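Local coordinates for protein 6-aminohexanoate-dimer hydrolase (Bacillus anthracis, PDB 4GB7) that probably hydrolyses the amide bond of 6-aminohexanoate dimers or related small substrates, using a serine beta-lactamase-like fold, at residues N108-F113 with R125-Y130; H136-L141 with V390-N395; P227-D232 with V290-K295. All blocks are in the same frame, centred on the assembly; numbering follows the deposited sequence.

Contacts 1 and 2 touch, their centres about 11 Å apart, and both are buried. They share the five-stranded sheet through neighbouring strands 110-117 and 387-393, and contact 2 brings in 136-137 of the four-stranded sheet. Contact 1 is the open end of the hairpin 110-117/120-126, made of backbone hydrogen bonds with aromatic rings around it; contact 2 sets the segment that holds S140, the probable SxxK serine, against strand 387-393 by ring and selenium packing, with no hydrogen bond across. The carboxylate of D111 in contact 1 joins them, reaching H136 and S394. Contact 3, partly buried and about 22 Å from contact 2 between centres, depends on one aspartate bonded to the start of a helix.

Contact 1: residues N108-F113 with R125-Y130; sequences NKTDAF and RYFNGY
F113 and R125 form a hydrogen-bonded antiparallel pair near the open end of the hairpin formed by 110-117 and the edge strand 120-126: F113 N lies 2.9 Å from R125 O, and R125 N 2.9 Å from F113 O. The next pair, A112 with Y126, is non-hydrogen-bonded; here A112 CA approaches R125 O at 3.3 Å and Y126 CA approaches D111 O at 3.2 Å, both as CA-H...O contacts. F127 N carries the ladder one step further to D111 O (2.8 Å), but from above the carbonyl plane, 41° out of it. Beside this step D111 and A112 form a classic beta bulge opposite F392, and the second segment turns away through a type I' turn from F127 to Y130. On the face of A112 and Y126, the methyl CB of A112 sits 3.7 Å from Y126 CD1, obliquely to that ring, and 4.0 Å from Y130 CE2, at the edge of the second ring. With CG anti to the backbone N (chi1 168°), Y130 brings this same edge beside D111 O. The ring of F127 lies on the other face, where T110 CG2 meets its CE1 at 3.8 Å and helix 101-107 packs against it. The buried carboxylate of D111 is gripped by R54 on OD1, in a salt bridge, and by H136 and S394 on OD2. Three backbone hydrogen bonds, supplemented by weak CA-H...O contacts, close the hairpin here, while that carboxylate is probably held as an anion that ties the hairpin to the segments beside it.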
ATOM      1  N   ASN A 108       6.472  -2.817 -18.882  1.00 17.10           N
ATOM      2  CA  ASN A 108       6.551  -3.353 -17.536  1.00 18.52           C
ATOM      3  C   ASN A 108       5.195  -3.572 -16.891  1.00 16.66           C
ATOM      4  O   ASN A 108       5.073  -3.664 -15.660  1.00 16.92           O
ATOM      5  CB  ASN A 108       7.479  -2.515 -16.669  1.00 19.86           C
ATOM      6  CG  ASN A 108       8.913  -2.614 -17.136  1.00 18.74           C
ATOM      7  OD1 ASN A 108       9.669  -3.510 -16.714  1.00 21.38           O
ATOM      8  ND2 ASN A 108       9.301  -1.686 -18.010  1.00 18.70           N
ATOM      9  N   LYS A 109       4.192  -3.720 -17.728  1.00 17.26           N
ATOM     10  CA  LYS A 109       2.875  -4.195 -17.316  1.00 16.25           C
ATOM     11  C   LYS A 109       2.216  -3.195 -16.364  1.00 17.48           C
ATOM     12  O   LYS A 109       1.445  -3.564 -15.513  1.00 18.44           O
ATOM     13  CB  LYS A 109       2.924  -5.620 -16.783  1.00 17.55           C
ATOM     14  CG  LYS A 109       3.401  -6.571 -17.882  1.00 15.97           C
ATOM     15  CD  LYS A 109       3.524  -8.022 -17.399  1.00 22.37           C
ATOM     16  CE  LYS A 109       3.803  -8.996 -18.518  1.00 29.10           C
ATOM     17  NZ  LYS A 109       5.082  -8.750 -19.212  1.00 29.48           N
ATOM     18  N   THR A 110       2.498  -1.907 -16.553  1.00 16.80           N
ATOM     19  CA  THR A 110       1.745  -0.873 -15.875  1.00 16.30           C
ATOM     20  C   THR A 110       0.281  -0.879 -16.374  1.00 16.89           C
ATOM     21  O   THR A 110      -0.011  -1.071 -17.557  1.00 17.56           O
ATOM     22  CB  THR A 110       2.365   0.503 -16.151  1.00 15.08           C
ATOM     23  OG1 THR A 110       3.730   0.511 -15.710  1.00 17.02           O
ATOM     24  CG2 THR A 110       1.484   1.689 -15.590  1.00 17.05           C
ATOM     25  N   ASP A 111      -0.632  -0.717 -15.446  1.00 15.25           N
ATOM     26  CA  ASP A 111      -2.072  -0.586 -15.751  1.00 15.25           C
ATOM     27  C   ASP A 111      -2.573   0.861 -15.676  1.00 16.76           C
ATOM     28  O   ASP A 111      -3.498   1.214 -16.423  1.00 16.51           O
ATOM     29  CB  ASP A 111      -2.920  -1.453 -14.809  1.00 16.44           C
ATOM     30  CG  ASP A 111      -2.703  -2.940 -15.000  1.00 16.62           C
ATOM     31  OD1 ASP A 111      -2.562  -3.421 -16.141  1.00 17.20           O
ATOM     32  OD2 ASP A 111      -2.674  -3.654 -13.999  1.00 18.79           O
ATOM     33  N   ALA A 112      -2.030   1.635 -14.717  1.00 15.64           N
ATOM     34  CA  ALA A 112      -2.383   3.028 -14.525  1.00 15.97           C
ATOM     35  C   ALA A 112      -1.204   3.827 -14.044  1.00 13.85           C
ATOM     36  O   ALA A 112      -0.430   3.371 -13.203  1.00 17.15           O
ATOM     37  CB  ALA A 112      -3.531   3.176 -13.530  1.00 17.98           C
ATOM     38  N   PHE A 113      -1.128   5.050 -14.542  1.00 15.57           N
ATOM     39  CA  PHE A 113      -0.062   5.958 -14.177  1.00 15.22           C
ATOM     40  C   PHE A 113      -0.679   7.348 -14.109  1.00 16.56           C
ATOM     41  O   PHE A 113      -1.231   7.817 -15.075  1.00 16.23           O
ATOM     42  CB  PHE A 113       1.095   5.848 -15.144  1.00 15.83           C
ATOM     43  CG  PHE A 113       2.311   6.593 -14.727  1.00 16.32           C
ATOM     44  CD1 PHE A 113       3.155   6.072 -13.756  1.00 16.78           C
ATOM     45  CD2 PHE A 113       2.619   7.836 -15.272  1.00 15.49           C
ATOM     46  CE1 PHE A 113       4.293   6.758 -13.376  1.00 16.63           C
ATOM     47  CE2 PHE A 113       3.781   8.489 -14.932  1.00 16.49           C
ATOM     48  CZ  PHE A 113       4.598   7.975 -13.949  1.00 18.07           C
ATOM     49  N   ARG A 125      -2.460   7.789 -17.727  1.00 17.75           N
ATOM     50  CA  ARG A 125      -2.532   6.787 -18.749  1.00 17.59           C
ATOM     51  C   ARG A 125      -2.978   5.486 -18.143  1.00 17.84           C
ATOM     52  O   ARG A 125      -2.564   5.149 -17.026  1.00 17.48           O
ATOM     53  CB  ARG A 125      -1.201   6.591 -19.436  1.00 16.72           C
ATOM     54  CG  ARG A 125      -0.752   7.804 -20.250  1.00 19.25           C
ATOM     55  CD  ARG A 125      -1.535   7.873 -21.555  1.00 17.38           C
ATOM     56  NE  ARG A 125      -1.077   9.003 -22.349  1.00 19.44           N
ATOM     57  CZ  ARG A 125      -1.553  10.257 -22.341  1.00 19.66           C
ATOM     58  NH1 ARG A 125      -2.502  10.675 -21.495  1.00 19.95           N
ATOM     59  NH2 ARG A 125      -1.031  11.138 -23.212  1.00 20.23           N
ATOM     60  N   TYR A 126      -3.831   4.781 -18.887  1.00 16.71           N
ATOM     61  CA  TYR A 126      -4.411   3.470 -18.517  1.00 16.34           C
ATOM     62  C   TYR A 126      -4.081   2.486 -19.618  1.00 16.74           C
ATOM     63  O   TYR A 126      -4.130   2.839 -20.828  1.00 18.93           O
ATOM     64  CB  TYR A 126      -5.918   3.569 -18.265  1.00 18.46           C
ATOM     65  CG  TYR A 126      -6.230   4.564 -17.174  1.00 16.49           C
ATOM     66  CD1 TYR A 126      -6.218   4.190 -15.847  1.00 17.93           C
ATOM     67  CD2 TYR A 126      -6.345   5.931 -17.459  1.00 18.91           C
ATOM     68  CE1 TYR A 126      -6.391   5.128 -14.857  1.00 18.99           C
ATOM     69  CE2 TYR A 126      -6.535   6.877 -16.481  1.00 18.48           C
ATOM     70  CZ  TYR A 126      -6.508   6.487 -15.180  1.00 15.96           C
ATOM     71  OH  TYR A 126      -6.672   7.439 -14.203  1.00 18.16           O
ATOM     72  N   PHE A 127      -3.710   1.271 -19.246  1.00 18.35           N
ATOM     73  CA  PHE A 127      -3.101   0.356 -20.216  1.00 17.65           C
ATOM     74  C   PHE A 127      -3.854  -0.975 -20.226  1.00 16.79           C
ATOM     75  O   PHE A 127      -4.549  -1.302 -19.285  1.00 18.89           O
ATOM     76  CB  PHE A 127      -1.640   0.078 -19.887  1.00 16.77           C
ATOM     77  CG  PHE A 127      -0.740   1.280 -19.892  1.00 16.29           C
ATOM     78  CD1 PHE A 127      -0.643   2.102 -18.791  1.00 18.53           C
ATOM     79  CD2 PHE A 127       0.023   1.565 -20.981  1.00 18.47           C
ATOM     80  CE1 PHE A 127       0.168   3.220 -18.794  1.00 18.01           C
ATOM     81  CE2 PHE A 127       0.851   2.681 -21.005  1.00 20.99           C
ATOM     82  CZ  PHE A 127       0.937   3.504 -19.897  1.00 20.37           C
ATOM     83  N   ASN A 128      -3.656  -1.764 -21.284  1.00 16.81           N
ATOM     84  CA  ASN A 128      -4.109  -3.146 -21.316  1.00 18.54           C
ATOM     85  C   ASN A 128      -5.612  -3.305 -21.137  1.00 19.31           C
ATOM     86  O   ASN A 128      -6.069  -4.325 -20.641  1.00 21.90           O
ATOM     87  CB  ASN A 128      -3.326  -4.031 -20.289  1.00 18.86           C
ATOM     88  CG  ASN A 128      -3.511  -5.518 -20.515  1.00 17.78           C
ATOM     89  OD1 ASN A 128      -3.642  -6.289 -19.550  1.00 25.17           O
ATOM     90  ND2 ASN A 128      -3.452  -5.942 -21.795  1.00 17.63           N
ATOM     91  N   GLY A 129      -6.382  -2.286 -21.523  1.00 19.42           N
ATOM     92  CA  GLY A 129      -7.794  -2.370 -21.427  1.00 22.52           C
ATOM     93  C   GLY A 129      -8.318  -2.092 -20.053  1.00 19.97           C
ATOM     94  O   GLY A 129      -9.543  -2.168 -19.826  1.00 25.46           O
ATOM     95  N   TYR A 130      -7.423  -1.725 -19.145  1.00 19.78           N
ATOM     96  CA  TYR A 130      -7.862  -1.459 -17.774  1.00 19.41           C
ATOM     97  C   TYR A 130      -8.747  -0.184 -17.709  1.00 18.39           C
ATOM     98  O   TYR A 130      -8.367   0.905 -18.210  1.00 20.45           O
ATOM     99  CB  TYR A 130      -6.679  -1.342 -16.841  1.00 19.44           C
ATOM    100  CG  TYR A 130      -7.025  -0.800 -15.470  1.00 21.74           C
ATOM    101  CD1 TYR A 130      -7.945  -1.452 -14.656  1.00 18.67           C
ATOM    102  CD2 TYR A 130      -6.464   0.395 -15.010  1.00 16.69           C
ATOM    103  CE1 TYR A 130      -8.206  -0.985 -13.394  1.00 17.09           C
ATOM    104  CE2 TYR A 130      -6.756   0.879 -13.744  1.00 16.55           C
ATOM    105  CZ  TYR A 130      -7.636   0.222 -12.971  1.00 17.41           C
ATOM    106  OH  TYR A 130      -7.934   0.782 -11.749  1.00 16.25           O
TER

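Contact 2: residues H136-L141 with V390-N395; sequences HGMASL and VHFSSN
H136 and F392 lie nearly parallel but offset, their planes at 27° and centroids 4.9 Å apart, so that little ring overlap results. Starting at the root of the histidine, H136 CB lies 3.4 Å from F392 CD2, obliquely to the phenylalanine ring. CG stands anti to the backbone N (chi1 -165°), which carries the imidazole back over the root of F392: F392 CB sits 3.7 Å from the centroid of the H136 ring, almost on its normal, a CH-pi contact over one face. Further round the ring, ND1 donates to G137 O at 2.6 Å in a nearly straight bond (170°), lying in the imidazole plane and on a lone pair of the carbonyl. This bond fixes the ring's rotation. CE1 meets S393 O edge-on at 3.0 Å, and NE2, at the tip, ends at the carboxylate of D111. With both nitrogens engaged by oxygens, the imidazole may well carry a positive charge. The far end of the F392 ring is taken up by M138, a selenomethionine whose SE lies 3.7 Å from F392 CZ in an oblique Met-aromatic contact, and by L141, whose CD2 reaches the ring edge at CE1. The chain between these two residues holds S140, whose hydroxyl is hydrogen-bonded to K143 and Y249, consistent with the serine, lysine and tyrosine of an SxxK active site as in beta-lactamase relatives. Around the contact, helix 307-318 touches M138 and F392 through M310, Q377 of strand 377-382 touches H136, L141 and F392, and strand 303-305 meets M138 through L303 and A305.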
ATOM      1  N   HIS A 136      -8.368  -1.197  -8.611  1.00 16.56           N
ATOM      2  CA  HIS A 136      -7.212  -2.040  -8.912  1.00 15.82           C
ATOM      3  C   HIS A 136      -6.634  -2.569  -7.644  1.00 15.18           C
ATOM      4  O   HIS A 136      -6.691  -1.906  -6.612  1.00 16.73           O
ATOM      5  CB  HIS A 136      -6.163  -1.125  -9.555  1.00 15.72           C
ATOM      6  CG  HIS A 136      -5.048  -1.860 -10.265  1.00 13.99           C
ATOM      7  ND1 HIS A 136      -4.037  -2.469  -9.620  1.00 15.25           N
ATOM      8  CD2 HIS A 136      -4.824  -2.042 -11.632  1.00 14.71           C
ATOM      9  CE1 HIS A 136      -3.195  -3.013 -10.536  1.00 14.65           C
ATOM     10  NE2 HIS A 136      -3.694  -2.774 -11.768  1.00 15.53           N
ATOM     11  N   GLY A 137      -6.064  -3.765  -7.676  1.00 17.47           N
ATOM     12  CA  GLY A 137      -5.267  -4.252  -6.536  1.00 16.47           C
ATOM     13  C   GLY A 137      -4.091  -3.337  -6.248  1.00 14.96           C
ATOM     14  O   GLY A 137      -3.531  -2.751  -7.125  1.00 16.90           O
HETATM   15  N   MSE A 138      -3.767  -3.155  -4.982  1.00 17.14           N
HETATM   16  CA  MSE A 138      -2.665  -2.278  -4.612  1.00 17.40           C
HETATM   17  C   MSE A 138      -1.645  -2.915  -3.642  1.00 19.41           C
HETATM   18  O   MSE A 138      -0.721  -2.240  -3.206  1.00 17.41           O
HETATM   19  CB  MSE A 138      -3.234  -1.003  -3.969  1.00 17.20           C
HETATM   20  CG  MSE A 138      -4.212  -0.291  -4.826  1.00 20.93           C
HETATM   21 SE   MSE A 138      -4.617   1.481  -4.214  0.70 21.34          SE
HETATM   22  CE  MSE A 138      -5.136   1.199  -2.438  1.00 21.55           C
ATOM     23  N   ALA A 139      -1.819  -4.195  -3.321  1.00 18.20           N
ATOM     24  CA  ALA A 139      -0.893  -4.917  -2.475  1.00 19.52           C
ATOM     25  C   ALA A 139      -0.637  -4.071  -1.222  1.00 18.32           C
ATOM     26  O   ALA A 139      -1.588  -3.621  -0.618  1.00 19.31           O
ATOM     27  CB  ALA A 139       0.389  -5.274  -3.225  1.00 19.76           C
ATOM     28  N   SER A 140       0.606  -3.790  -0.862  1.00 17.69           N
ATOM     29  CA  SER A 140       0.921  -3.155   0.432  1.00 17.83           C
ATOM     30  C   SER A 140       0.646  -1.642   0.492  1.00 16.43           C
ATOM     31  O   SER A 140       0.831  -1.043   1.530  1.00 16.66           O
ATOM     32  CB  SER A 140       2.399  -3.413   0.820  1.00 18.22           C
ATOM     33  OG  SER A 140       2.634  -4.758   1.190  1.00 20.54           O
ATOM     34  N   LEU A 141       0.159  -1.020  -0.584  1.00 16.05           N
ATOM     35  CA  LEU A 141      -0.287   0.372  -0.495  1.00 16.08           C
ATOM     36  C   LEU A 141      -1.351   0.536   0.588  1.00 15.59           C
ATOM     37  O   LEU A 141      -1.456   1.581   1.138  1.00 18.22           O
ATOM     38  CB  LEU A 141      -0.810   0.919  -1.799  1.00 18.37           C
ATOM     39  CG  LEU A 141       0.217   1.479  -2.765  1.00 23.86           C
ATOM     40  CD1 LEU A 141       1.568   0.834  -2.807  1.00 17.31           C
ATOM     41  CD2 LEU A 141      -0.381   1.718  -4.142  1.00 17.25           C
ATOM     42  N   VAL A 390       0.846   8.127  -8.668  1.00 13.92           N
ATOM     43  CA  VAL A 390       0.180   6.837  -8.449  1.00 15.32           C
ATOM     44  C   VAL A 390       0.545   5.928  -9.574  1.00 14.67           C
ATOM     45  O   VAL A 390       0.365   6.276 -10.736  1.00 14.88           O
ATOM     46  CB  VAL A 390      -1.348   6.957  -8.333  1.00 14.48           C
ATOM     47  CG1 VAL A 390      -1.986   5.577  -8.139  1.00 15.18           C
ATOM     48  CG2 VAL A 390      -1.723   7.846  -7.129  1.00 16.44           C
ATOM     49  N   HIS A 391       1.026   4.738  -9.233  1.00 15.61           N
ATOM     50  CA  HIS A 391       1.506   3.792 -10.248  1.00 14.70           C
ATOM     51  C   HIS A 391       0.933   2.454  -9.907  1.00 15.57           C
ATOM     52  O   HIS A 391       1.249   1.917  -8.806  1.00 15.49           O
ATOM     53  CB  HIS A 391       3.049   3.781 -10.223  1.00 16.04           C
ATOM     54  CG  HIS A 391       3.694   3.221 -11.453  1.00 16.01           C
ATOM     55  ND1 HIS A 391       4.919   3.600 -11.829  1.00 14.49           N
ATOM     56  CD2 HIS A 391       3.280   2.283 -12.342  1.00 16.03           C
ATOM     57  CE1 HIS A 391       5.255   2.969 -12.975  1.00 15.85           C
ATOM     58  NE2 HIS A 391       4.252   2.152 -13.291  1.00 16.44           N
ATOM     59  N   PHE A 392       0.064   1.927 -10.774  1.00 15.10           N
ATOM     60  CA  PHE A 392      -0.536   0.619 -10.608  1.00 13.60           C
ATOM     61  C   PHE A 392      -0.080  -0.275 -11.713  1.00 15.98           C
ATOM     62  O   PHE A 392      -0.024   0.185 -12.869  1.00 16.79           O
ATOM     63  CB  PHE A 392      -2.070   0.621 -10.699  1.00 15.92           C
ATOM     64  CG  PHE A 392      -2.798   1.350  -9.638  1.00 15.43           C
ATOM     65  CD1 PHE A 392      -2.218   1.685  -8.413  1.00 16.21           C
ATOM     66  CD2 PHE A 392      -4.171   1.596  -9.848  1.00 17.22           C
ATOM     67  CE1 PHE A 392      -2.998   2.352  -7.458  1.00 15.57           C
ATOM     68  CE2 PHE A 392      -4.933   2.237  -8.888  1.00 18.42           C
ATOM     69  CZ  PHE A 392      -4.343   2.591  -7.686  1.00 17.29           C
ATOM     70  N   SER A 393       0.192  -1.540 -11.379  1.00 15.20           N
ATOM     71  CA  SER A 393       0.709  -2.485 -12.361  1.00 15.82           C
ATOM     72  C   SER A 393       0.159  -3.862 -12.068  1.00 15.35           C
ATOM     73  O   SER A 393      -0.421  -4.139 -11.014  1.00 16.94           O
ATOM     74  CB  SER A 393       2.254  -2.508 -12.411  1.00 13.40           C
ATOM     75  OG  SER A 393       2.830  -1.219 -12.481  1.00 16.04           O
ATOM     76  N   SER A 394       0.373  -4.748 -13.022  1.00 15.19           N
ATOM     77  CA  SER A 394       0.145  -6.160 -12.792  1.00 16.55           C
ATOM     78  C   SER A 394       1.302  -6.968 -13.381  1.00 18.57           C
ATOM     79  O   SER A 394       1.130  -7.775 -14.326  1.00 19.59           O
ATOM     80  CB  SER A 394      -1.232  -6.528 -13.315  1.00 17.80           C
ATOM     81  OG  SER A 394      -1.459  -6.048 -14.620  1.00 17.08           O
ATOM     82  N   ASN A 395       2.476  -6.731 -12.786  1.00 16.81           N
ATOM     83  CA  ASN A 395       3.753  -7.268 -13.249  1.00 17.61           C
ATOM     84  C   ASN A 395       4.162  -8.392 -12.339  1.00 18.01           C
ATOM     85  O   ASN A 395       4.701  -8.142 -11.253  1.00 18.42           O
ATOM     86  CB  ASN A 395       4.770  -6.137 -13.288  1.00 17.71           C
ATOM     87  CG  ASN A 395       6.019  -6.454 -14.049  1.00 19.31           C
ATOM     88  OD1 ASN A 395       6.054  -7.344 -14.888  1.00 20.98           O
ATOM     89  ND2 ASN A 395       7.066  -5.628 -13.812  1.00 18.25           N
TER

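Contact 3: residues P227-D232 with V290-K295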
ATOM      1  N   PRO A 227      -3.521 -21.542   8.864  1.00 23.08           N
ATOM      2  CA  PRO A 227      -4.542 -20.602   9.357  1.00 20.76           C
ATOM      3  C   PRO A 227      -5.830 -20.611   8.528  1.00 21.68           C
ATOM      4  O   PRO A 227      -5.780 -20.726   7.281  1.00 22.22           O
ATOM      5  CB  PRO A 227      -3.788 -19.259   9.310  1.00 21.96           C
ATOM      6  CG  PRO A 227      -2.835 -19.438   8.171  1.00 21.65           C
ATOM      7  CD  PRO A 227      -2.307 -20.822   8.434  1.00 23.87           C
HETATM    8  N   MSE A 228      -6.981 -20.489   9.203  1.00 23.15           N
HETATM    9  CA  MSE A 228      -8.290 -20.496   8.533  1.00 22.36           C
HETATM   10  C   MSE A 228      -8.901 -19.108   8.376  1.00 23.79           C
HETATM   11  O   MSE A 228      -9.839 -18.931   7.616  1.00 24.25           O
HETATM   12  CB  MSE A 228      -9.272 -21.428   9.281  1.00 28.59           C
HETATM   13  CG  MSE A 228      -8.834 -22.923   9.382  1.00 28.32           C
HETATM   14 SE   MSE A 228      -8.686 -23.748   7.614  0.70 32.52          SE
HETATM   15  CE  MSE A 228     -10.614 -23.950   7.249  1.00 38.74           C
ATOM     16  N   LYS A 229      -8.333 -18.143   9.096  1.00 21.46           N
ATOM     17  CA  LYS A 229      -8.705 -16.752   9.026  1.00 21.91           C
ATOM     18  C   LYS A 229      -7.464 -15.961   9.395  1.00 19.15           C
ATOM     19  O   LYS A 229      -6.543 -16.506   9.976  1.00 20.74           O
ATOM     20  CB  LYS A 229      -9.854 -16.482   9.974  1.00 21.12           C
ATOM     21  CG  LYS A 229      -9.537 -16.695  11.428  1.00 24.98           C
ATOM     22  CD  LYS A 229     -10.774 -16.461  12.273  1.00 30.12           C
ATOM     23  CE  LYS A 229     -10.481 -16.588  13.744  1.00 37.30           C
ATOM     24  NZ  LYS A 229     -11.604 -16.090  14.570  1.00 55.71           N
ATOM     25  N   ILE A 230      -7.443 -14.668   9.079  1.00 19.53           N
ATOM     26  CA  ILE A 230      -6.251 -13.829   9.292  1.00 17.69           C
ATOM     27  C   ILE A 230      -5.741 -13.869  10.745  1.00 19.04           C
ATOM     28  O   ILE A 230      -4.534 -13.977  10.985  1.00 19.24           O
ATOM     29  CB  ILE A 230      -6.515 -12.381   8.811  1.00 17.57           C
ATOM     30  CG1 ILE A 230      -6.676 -12.338   7.290  1.00 18.42           C
ATOM     31  CG2 ILE A 230      -5.382 -11.429   9.234  1.00 20.22           C
ATOM     32  CD1 ILE A 230      -7.264 -11.016   6.837  1.00 20.16           C
ATOM     33  N   TYR A 231      -6.636 -13.793  11.718  1.00 20.54           N
ATOM     34  CA  TYR A 231      -6.164 -13.777  13.074  1.00 20.69           C
ATOM     35  C   TYR A 231      -5.461 -15.061  13.498  1.00 21.91           C
ATOM     36  O   TYR A 231      -4.577 -15.023  14.384  1.00 22.50           O
ATOM     37  CB  TYR A 231      -7.304 -13.456  14.033  1.00 20.78           C
ATOM     38  CG  TYR A 231      -7.989 -12.104  13.845  1.00 20.08           C
ATOM     39  CD1 TYR A 231      -7.367 -11.039  13.202  1.00 19.60           C
ATOM     40  CD2 TYR A 231      -9.259 -11.891  14.324  1.00 22.12           C
ATOM     41  CE1 TYR A 231      -7.989  -9.826  13.052  1.00 22.71           C
ATOM     42  CE2 TYR A 231      -9.892 -10.652  14.182  1.00 22.18           C
ATOM     43  CZ  TYR A 231      -9.261  -9.626  13.543  1.00 19.58           C
ATOM     44  OH  TYR A 231      -9.867  -8.395  13.402  1.00 22.08           O
ATOM     45  N   ASP A 232      -5.841 -16.181  12.893  1.00 22.38           N
ATOM     46  CA  ASP A 232      -5.133 -17.463  13.112  1.00 22.49           C
ATOM     47  C   ASP A 232      -3.646 -17.354  12.773  1.00 22.25           C
ATOM     48  O   ASP A 232      -2.775 -17.897  13.449  1.00 23.75           O
ATOM     49  CB  ASP A 232      -5.732 -18.588  12.258  1.00 24.43           C
ATOM     50  CG  ASP A 232      -7.094 -19.065  12.725  1.00 25.23           C
ATOM     51  OD1 ASP A 232      -7.611 -18.649  13.814  1.00 26.48           O
ATOM     52  OD2 ASP A 232      -7.631 -19.913  11.963  1.00 25.75           O
ATOM     53  N   VAL A 290     -10.376  -6.775   0.033  1.00 17.28           N
ATOM     54  CA  VAL A 290     -10.449  -8.226   0.063  1.00 17.42           C
ATOM     55  C   VAL A 290     -10.449  -8.655   1.527  1.00 16.88           C
ATOM     56  O   VAL A 290      -9.721  -8.099   2.356  1.00 19.53           O
ATOM     57  CB  VAL A 290      -9.301  -8.848  -0.721  1.00 18.06           C
ATOM     58  CG1 VAL A 290      -9.177 -10.338  -0.453  1.00 21.39           C
ATOM     59  CG2 VAL A 290      -9.482  -8.497  -2.217  1.00 16.75           C
ATOM     60  N   THR A 291     -11.235  -9.689   1.815  1.00 19.16           N
ATOM     61  CA  THR A 291     -11.329 -10.199   3.194  1.00 18.49           C
ATOM     62  C   THR A 291     -11.036 -11.703   3.288  1.00 19.14           C
ATOM     63  O   THR A 291     -11.063 -12.408   2.303  1.00 20.80           O
ATOM     64  CB  THR A 291     -12.729  -9.941   3.809  1.00 18.90           C
ATOM     65  OG1 THR A 291     -13.691 -10.865   3.249  1.00 21.91           O
ATOM     66  CG2 THR A 291     -13.189  -8.478   3.593  1.00 20.81           C
ATOM     67  N   ASP A 292     -10.853 -12.191   4.512  1.00 19.58           N
ATOM     68  CA  ASP A 292     -10.928 -13.617   4.801  1.00 19.68           C
ATOM     69  C   ASP A 292     -12.402 -14.074   4.864  1.00 22.21           C
ATOM     70  O   ASP A 292     -13.335 -13.277   4.664  1.00 20.46           O
ATOM     71  CB  ASP A 292     -10.062 -13.975   6.056  1.00 18.73           C
ATOM     72  CG  ASP A 292     -10.631 -13.504   7.352  1.00 18.38           C
ATOM     73  OD1 ASP A 292     -11.827 -13.220   7.408  1.00 20.90           O
ATOM     74  OD2 ASP A 292      -9.837 -13.478   8.354  1.00 19.49           O
ATOM     75  N   GLU A 293     -12.607 -15.365   5.125  1.00 19.60           N
ATOM     76  CA  GLU A 293     -13.946 -15.945   5.072  1.00 21.07           C
ATOM     77  C   GLU A 293     -14.822 -15.408   6.198  1.00 22.68           C
ATOM     78  O   GLU A 293     -16.048 -15.533   6.136  1.00 26.62           O
ATOM     79  CB  GLU A 293     -13.867 -17.437   5.193  1.00 26.93           C
ATOM     80  CG  GLU A 293     -13.272 -18.161   4.023  1.00 27.33           C
ATOM     81  CD  GLU A 293     -12.884 -19.577   4.429  1.00 34.45           C
ATOM     82  OE1 GLU A 293     -11.774 -19.808   5.022  1.00 32.63           O
ATOM     83  OE2 GLU A 293     -13.729 -20.462   4.169  1.00 48.59           O
ATOM     84  N   THR A 294     -14.192 -14.820   7.216  1.00 22.12           N
ATOM     85  CA  THR A 294     -14.917 -14.181   8.298  1.00 21.50           C
ATOM     86  C   THR A 294     -15.200 -12.695   8.097  1.00 19.84           C
ATOM     87  O   THR A 294     -15.706 -12.023   8.989  1.00 24.49           O
ATOM     88  CB  THR A 294     -14.283 -14.472   9.674  1.00 22.64           C
ATOM     89  OG1 THR A 294     -13.071 -13.746   9.870  1.00 25.55           O
ATOM     90  CG2 THR A 294     -14.088 -15.974   9.857  1.00 26.12           C
ATOM     91  N   LYS A 295     -14.950 -12.210   6.876  1.00 20.27           N
ATOM     92  CA  LYS A 295     -15.152 -10.804   6.497  1.00 22.65           C
ATOM     93  C   LYS A 295     -14.226  -9.826   7.239  1.00 21.67           C
ATOM     94  O   LYS A 295     -14.484  -8.597   7.315  1.00 21.84           O
ATOM     95  CB  LYS A 295     -16.628 -10.391   6.586  1.00 24.79           C
ATOM     96  CG  LYS A 295     -17.592 -11.265   5.795  1.00 24.01           C
ATOM     97  CD  LYS A 295     -17.199 -11.440   4.307  1.00 28.13           C
ATOM     98  CE  LYS A 295     -16.808 -10.163   3.496  1.00 23.83           C
ATOM     99  NZ  LYS A 295     -18.002  -9.281   3.206  1.00 26.86           N
TER
HETATM  100  O   HOH W   1      -9.445 -13.158  11.019  1.00 22.63           O
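I230 and D292 make the close part of this contact: I230 N donates to D292 OD2 at 2.8 Å, nearly straight (167°), on the anti side of the carboxylate. The same oxygen lies 3.5 Å from I230 CG1, so the aliphatic chain flanks the bond, and behind it I230 packs on L211 of helix 206-214. A water extends the grip: it donates to D292 OD2 at 2.7 Å and accepts from Y231 N at 3.0 Å, while sitting over one face of the Y231 ring, offset toward its rim. D292 thereby serves two successive amides at the start of helix 230-235, one directly and one through water, where the helix dipole would favour a negative charge. The N-cap position itself belongs to K229, so this aspartate from a distant loop supplies a carboxylate that the cap residue lacks. Its other oxygen organises that loop. D292 OD1 accepts from T294 N at 2.9 Å, an Asx turn, and T294 OG1 adds a second bond of 2.8 Å from the same face of the carboxylate, inside a type I turn from D292 to K295. CG of D292 lies between its backbone N and carbonyl carbon (chi1 72°), which allows one carboxylate to turn back to T294 while reaching across to the helix. Toward solvent the fit is looser. K229 runs out extended and touches T294 just with its middle, CD to CG2 at 4.1 Å, its ammonium well away from D292. Nearby, M228 O and E293 OE1, two acceptors, stand 3.4 Å apart without bonding; R220 reaches both, as a salt bridge to E293 and a hydrogen bond to the M228 carbonyl.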